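Local coordinates for protein chitin elicitor receptor kinase 1 (Arabidopsis thaliana, PDB 4EBY) that probably binds chitin oligomers through its LysM ectodomain and, as a receptor-like kinase, is activated by chitin-induced dimerization to start plant immune signalling, at residues T88-R91 / V92-N96; M103-L106 / Q107-P111. All blocks are in the same frame, centred on the assembly; numbering follows the deposited sequence.

Contact 1. Residues T88-R91 / V92-N96; sequences TYER and VAISN. With NAG (2-acetamido-2-deoxy-beta-D-glucopyranose), chain F; NAG (2-acetamido-2-deoxy-beta-D-glucopyranose), chain C.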
loop_
_atom_site.group_PDB
_atom_site.type_symbol
_atom_site.label_atom_id
_atom_site.label_comp_id
_atom_site.label_asym_id
_atom_site.label_seq_id
_atom_site.Cartn_x
_atom_site.Cartn_y
_atom_site.Cartn_z
ATOM N N THR A 88 -7.477 -10.958 -14.669
ATOM C CA THR A 88 -6.234 -11.648 -14.930
ATOM C C THR A 88 -5.300 -11.259 -13.804
ATOM O O THR A 88 -5.537 -10.254 -13.125
ATOM C CB THR A 88 -5.585 -11.199 -16.255
ATOM O OG1 THR A 88 -5.332 -9.789 -16.203
ATOM C CG2 THR A 88 -6.518 -11.494 -17.422
ATOM N N TYR A 89 -4.252 -12.042 -13.592
ATOM C CA TYR A 89 -3.273 -11.677 -12.572
ATOM C C TYR A 89 -2.664 -10.311 -12.855
ATOM O O TYR A 89 -2.458 -9.513 -11.931
ATOM C CB TYR A 89 -2.187 -12.736 -12.463
ATOM C CG TYR A 89 -2.639 -14.034 -11.816
ATOM C CD1 TYR A 89 -3.341 -14.041 -10.618
ATOM C CD2 TYR A 89 -2.347 -15.261 -12.411
ATOM C CE1 TYR A 89 -3.743 -15.242 -10.023
ATOM C CE2 TYR A 89 -2.756 -16.466 -11.826
ATOM C CZ TYR A 89 -3.445 -16.446 -10.636
ATOM O OH TYR A 89 -3.845 -17.638 -10.055
ATOM N N GLU A 90 -2.396 -10.037 -14.129
ATOM C CA GLU A 90 -1.846 -8.740 -14.516
ATOM C C GLU A 90 -2.813 -7.630 -14.118
ATOM O O GLU A 90 -2.431 -6.653 -13.472
ATOM C CB GLU A 90 -1.580 -8.677 -16.029
ATOM C CG GLU A 90 -1.035 -7.319 -16.462
ATOM C CD GLU A 90 -1.258 -7.012 -17.935
ATOM O OE1 GLU A 90 -2.336 -7.351 -18.473
ATOM O OE2 GLU A 90 -0.353 -6.411 -18.549
ATOM N N ARG A 91 -4.079 -7.769 -14.487
ATOM C CA ARG A 91 -5.033 -6.702 -14.182
ATOM C C ARG A 91 -5.256 -6.498 -12.685
ATOM O O ARG A 91 -5.368 -5.367 -12.205
ATOM C CB ARG A 91 -6.365 -6.922 -14.883
ATOM C CG ARG A 91 -7.099 -5.611 -15.076
ATOM C CD ARG A 91 -8.254 -5.775 -16.028
ATOM N NE ARG A 91 -9.274 -6.604 -15.413
ATOM C CZ ARG A 91 -10.444 -6.880 -15.973
ATOM N NH1 ARG A 91 -10.744 -6.380 -17.162
ATOM N NH2 ARG A 91 -11.314 -7.647 -15.337
ATOM N N VAL A 92 -5.316 -7.593 -11.938
ATOM C CA VAL A 92 -5.498 -7.495 -10.505
ATOM C C VAL A 92 -4.343 -6.723 -9.862
ATOM O O VAL A 92 -4.572 -5.905 -8.985
ATOM C CB VAL A 92 -5.680 -8.886 -9.855
ATOM C CG1 VAL A 92 -5.705 -8.776 -8.332
ATOM C CG2 VAL A 92 -6.996 -9.522 -10.365
ATOM N N ALA A 93 -3.112 -6.987 -10.306
ATOM C CA ALA A 93 -1.938 -6.324 -9.735
ATOM C C ALA A 93 -1.869 -4.851 -10.154
ATOM O O ALA A 93 -1.625 -3.970 -9.314
ATOM C CB ALA A 93 -0.655 -7.059 -10.142
ATOM N N ILE A 94 -2.052 -4.574 -11.439
ATOM C CA ILE A 94 -1.767 -3.218 -11.916
ATOM C C ILE A 94 -2.929 -2.261 -11.717
ATOM O O ILE A 94 -2.726 -1.056 -11.562
ATOM C CB ILE A 94 -1.289 -3.163 -13.389
ATOM C CG1 ILE A 94 -2.440 -3.393 -14.365
ATOM C CG2 ILE A 94 -0.133 -4.136 -13.619
ATOM C CD1 ILE A 94 -2.077 -3.069 -15.805
ATOM N N SER A 95 -4.139 -2.813 -11.713
ATOM C CA SER A 95 -5.341 -2.006 -11.622
ATOM C C SER A 95 -6.046 -2.170 -10.273
ATOM O O SER A 95 -6.112 -1.219 -9.481
ATOM C CB SER A 95 -6.279 -2.352 -12.790
ATOM O OG SER A 95 -7.414 -1.508 -12.768
ATOM N N ASN A 96 -6.552 -3.370 -9.984
ATOM C CA ASN A 96 -7.352 -3.564 -8.766
ATOM C C ASN A 96 -6.576 -3.236 -7.486
ATOM O O ASN A 96 -7.136 -2.707 -6.537
ATOM C CB ASN A 96 -7.913 -4.987 -8.703
ATOM C CG ASN A 96 -8.713 -5.353 -9.949
ATOM O OD1 ASN A 96 -8.160 -5.481 -11.034
ATOM N ND2 ASN A 96 -10.006 -5.534 -9.790
HETATM C C1 NAG F . -7.202 2.551 -17.645
HETATM C C2 NAG F . -6.170 1.442 -17.390
HETATM C C3 NAG F . -5.236 1.246 -18.576
HETATM C C4 NAG F . -6.036 1.117 -19.862
HETATM C C5 NAG F . -7.120 2.191 -19.970
HETATM C C6 NAG F . -7.998 1.948 -21.193
HETATM C C7 NAG F . -5.333 0.776 -15.234
HETATM C C8 NAG F . -4.889 1.212 -13.862
HETATM N N2 NAG F . -5.388 1.696 -16.196
HETATM O O3 NAG F . -4.446 0.081 -18.377
HETATM O O4 NAG F . -5.162 1.243 -20.962
HETATM O O5 NAG F . -7.924 2.206 -18.804
HETATM O O6 NAG F . -8.579 0.663 -21.105
HETATM O O7 NAG F . -5.634 -0.400 -15.434
HETATM C C1 NAG C . 0.570 0.299 -12.399
HETATM C C2 NAG C . -0.233 1.577 -12.679
HETATM C C3 NAG C . -0.592 1.677 -14.166
HETATM C C4 NAG C . 0.601 1.413 -15.077
HETATM C C5 NAG C . 1.385 0.191 -14.606
HETATM C C6 NAG C . 2.664 -0.024 -15.412
HETATM C C7 NAG C . -1.853 2.581 -11.132
HETATM C C8 NAG C . -3.218 2.497 -10.486
HETATM N N2 NAG C . -1.452 1.561 -11.901
HETATM O O3 NAG C . -1.159 2.943 -14.470
HETATM O O4 NAG C . 0.130 1.174 -16.390
HETATM O O5 NAG C . 1.722 0.328 -13.237
HETATM O O6 NAG C . 3.500 1.104 -15.246
HETATM O O7 NAG C . -1.146 3.568 -10.931
#

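Contact 2. Residues M103-L106 / Q107-P111; sequences MESL and QARNP. With NAG (2-acetamido-2-deoxy-beta-D-glucopyranose), chain E.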
loop_
_atom_site.group_PDB
_atom_site.type_symbol
_atom_site.label_atom_id
_atom_site.label_comp_id
_atom_site.label_asym_id
_atom_site.label_seq_id
_atom_site.Cartn_x
_atom_site.Cartn_y
_atom_site.Cartn_z
ATOM N N MET A 103 2.071 -9.074 -10.565
ATOM C CA MET A 103 1.449 -10.221 -11.200
ATOM C C MET A 103 2.239 -11.479 -10.894
ATOM O O MET A 103 1.657 -12.542 -10.704
ATOM C CB MET A 103 1.307 -10.016 -12.706
ATOM C CG MET A 103 2.588 -9.712 -13.417
ATOM S SD MET A 103 2.230 -9.454 -15.160
ATOM C CE MET A 103 1.625 -11.087 -15.561
ATOM N N GLU A 104 3.561 -11.363 -10.821
ATOM C CA GLU A 104 4.376 -12.534 -10.523
ATOM C C GLU A 104 4.083 -13.070 -9.122
ATOM O O GLU A 104 4.022 -14.294 -8.911
ATOM C CB GLU A 104 5.871 -12.203 -10.670
ATOM C CG GLU A 104 6.297 -11.873 -12.096
ATOM C CD GLU A 104 5.987 -10.437 -12.543
ATOM O OE1 GLU A 104 5.487 -9.600 -11.750
ATOM O OE2 GLU A 104 6.257 -10.145 -13.729
ATOM N N SER A 105 3.910 -12.159 -8.167
ATOM C CA SER A 105 3.607 -12.557 -6.796
ATOM C C SER A 105 2.257 -13.272 -6.741
ATOM O O SER A 105 2.122 -14.333 -6.119
ATOM C CB SER A 105 3.624 -11.346 -5.857
ATOM O OG SER A 105 3.228 -11.705 -4.538
ATOM N N LEU A 106 1.269 -12.685 -7.405
ATOM C CA LEU A 106 -0.062 -13.304 -7.443
ATOM C C LEU A 106 -0.023 -14.692 -8.050
ATOM O O LEU A 106 -0.619 -15.628 -7.514
ATOM C CB LEU A 106 -1.039 -12.442 -8.237
ATOM C CG LEU A 106 -1.504 -11.156 -7.590
ATOM C CD1 LEU A 106 -2.282 -10.314 -8.604
ATOM C CD2 LEU A 106 -2.381 -11.465 -6.350
ATOM N N GLN A 107 0.675 -14.838 -9.176
ATOM C CA GLN A 107 0.685 -16.129 -9.860
ATOM C C GLN A 107 1.399 -17.190 -9.013
ATOM O O GLN A 107 0.994 -18.345 -8.985
ATOM C CB GLN A 107 1.313 -15.987 -11.248
ATOM C CG GLN A 107 1.284 -17.284 -12.071
ATOM C CD GLN A 107 1.602 -17.053 -13.550
ATOM O OE1 GLN A 107 1.285 -16.000 -14.117
ATOM N NE2 GLN A 107 2.240 -18.039 -14.178
ATOM N N ALA A 108 2.444 -16.801 -8.292
ATOM C CA ALA A 108 3.192 -17.771 -7.498
ATOM C C ALA A 108 2.412 -18.326 -6.304
ATOM O O ALA A 108 2.591 -19.485 -5.919
ATOM C CB ALA A 108 4.540 -17.165 -7.038
ATOM N N ARG A 109 1.531 -17.506 -5.733
ATOM C CA ARG A 109 0.900 -17.832 -4.460
ATOM C C ARG A 109 -0.561 -18.242 -4.593
ATOM O O ARG A 109 -1.208 -18.492 -3.585
ATOM C CB ARG A 109 0.987 -16.653 -3.481
ATOM C CG ARG A 109 0.092 -15.466 -3.820
ATOM C CD ARG A 109 0.562 -14.181 -3.114
ATOM N NE ARG A 109 0.543 -14.269 -1.653
ATOM C CZ ARG A 109 1.605 -14.488 -0.878
ATOM N NH1 ARG A 109 1.444 -14.510 0.443
ATOM N NH2 ARG A 109 2.817 -14.691 -1.399
ATOM N N ASN A 110 -1.054 -18.316 -5.828
ATOM C CA ASN A 110 -2.428 -18.780 -6.101
ATOM C C ASN A 110 -2.372 -19.933 -7.084
ATOM O O ASN A 110 -1.470 -19.974 -7.923
ATOM C CB ASN A 110 -3.283 -17.638 -6.653
ATOM C CG ASN A 110 -3.499 -16.553 -5.631
ATOM O OD1 ASN A 110 -2.844 -15.492 -5.665
ATOM N ND2 ASN A 110 -4.374 -16.822 -4.688
ATOM N N PRO A 111 -3.325 -20.888 -6.981
ATOM C CA PRO A 111 -3.214 -22.125 -7.763
ATOM C C PRO A 111 -3.879 -22.070 -9.137
ATOM O O PRO A 111 -3.745 -23.021 -9.915
ATOM C CB PRO A 111 -3.925 -23.155 -6.879
ATOM C CG PRO A 111 -5.030 -22.337 -6.224
ATOM C CD PRO A 111 -4.329 -21.006 -5.908
HETATM C C1 NAG E . 0.111 -15.394 3.721
HETATM C C2 NAG E . 0.390 -16.133 5.036
HETATM C C3 NAG E . 1.418 -17.225 4.767
HETATM C C4 NAG E . 0.895 -18.144 3.675
HETATM C C5 NAG E . 0.468 -17.361 2.445
HETATM C C6 NAG E . -0.171 -18.299 1.420
HETATM C C7 NAG E . 0.396 -15.225 7.312
HETATM C C8 NAG E . 0.937 -14.158 8.236
HETATM N N2 NAG E . 0.898 -15.254 6.077
HETATM O O3 NAG E . 1.669 -17.955 5.956
HETATM O O4 NAG E . 1.901 -19.031 3.254
HETATM O O5 NAG E . -0.425 -16.328 2.805
HETATM O O6 NAG E . -1.379 -18.858 1.904
HETATM O O7 NAG E . -0.463 -16.013 7.717
HETATM O O HOH W 1 3.975 -14.902 -4.047
#

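Contact 1. Residues T88-R91 / V92-N96
Helix 89-96, the first helix of the beta-alpha-alpha-beta unit that makes up the second LysM domain, starts with Thr88 at its N-cap, where Val92 N donates almost straight on to Thr88 O. The CG2 methyl of Val92 rests 3.2 Å from the same Thr88 O. With chi1 at 59°, Thr88 OG1 folds back over the first turn and accepts the capping hydrogen bond from Arg91 N at 2.9 Å. The polar end of Arg91 leads off the helix to a salt bridge with Asp87.

Two residues on, Ile94 N donates to Glu90 O at 2.9 Å. With CG1 held between the backbone N and the carbonyl carbon, CG1 and CG2 of Ile94 both pack against Glu90 O, CG1 at 3.4 Å. The last turn widens to a pi-type turn. Arg91 O takes two donors there, Ser95 N at 2.9 Å, tilted from the carbonyl plane, and Asn96 N at 3.2 Å, lying in it. CB of Ser95 packs close to the same oxygen.

The C-terminal end faces bound sugar. Ile94 O accepts from N2 of the NAG in chain C at 2.9 Å, in a pocket that includes Asn99 of an Asn-Leu-Thr sequon, consistent with an N-linked glycan. Ser95 CB lies 3.3 Å from O7 of the NAG in chain F. The acetamido groups thus meet a backbone carbonyl near the C-terminal end of the helix and the small serine beside it, while the Arg91 amide is satisfied by the threonine cap.

Contact 2. Residues M103-L106 / Q107-P111
Ser105 and Arg109 are one turn apart on the same face of helix 103-109, the second helix of the LysM beta-alpha-alpha-beta unit, and the arginine lies back along the serine rather than pointing away from it. Its chi1 of 72° turns CG inward between backbone N and carbonyl carbon, which sets the aliphatic part of the side chain over the Ser105 carbonyl: Arg109 CG is 3.3 Å and CD 3.4 Å from Ser105 O. CD also passes alongside Ser105 OG, at 3.9 Å. The bend at chi3 then carries the guanidinium outward. A water at its edge, in the plane of the group, accepts from Arg109 NH2 at 2.9 Å and donates to Ser105 O at 2.8 Å. Arg109 N is shared between two carbonyls, reaching Ser105 O at a long 3.3 Å with an angle of 136° and making a weak bond to Leu106 O.

On the neighbouring side, Leu106 and Asn110 run side by side and point the same way, Asn110 CB sitting 3.4 Å from Leu106 O. Both pack on strand 122-128, Leu106 on Val125 and Asn110 on Leu123.

Asn124 of that strand accepts from Arg109 NE, with a weak bond from NH1 to Asn78, so the guanidinium is held at several points. NH1 comes 3.5 Å from O5 of the NAG in chain E, an oblique approach. Arg109 belongs to one glycan pocket and Ser105 to another. The water bridge and the asparagine bond together probably hold the guanidinium in place beside the sugar, while its alkyl chain lies against the Ser105 carbonyl.

Contact 1 and contact 2 occupy the two successive helices of one LysM domain, 89-96 and 103-109, lying between strands 74-82 and 122-128 of its beta-alpha-alpha-beta fold. Contact 1 closes before contact 2 opens along the chain, and their centres are 11 Å apart. The helices touch through packing: Ala93 CB lies 3.4 Å from Met103 N, the Tyr89 ring lies against Leu106, Gln107 and Asn110, and Val92 CG1 meets Leu106 CD1 at 3.8 Å. Sugars bind at separate places, near Ile94 and Ser95 in contact 1 and near Ser105 and Arg109 in contact 2, so the shared hydrophobic seam unites a helix pair whose outer surfaces meet different glycans.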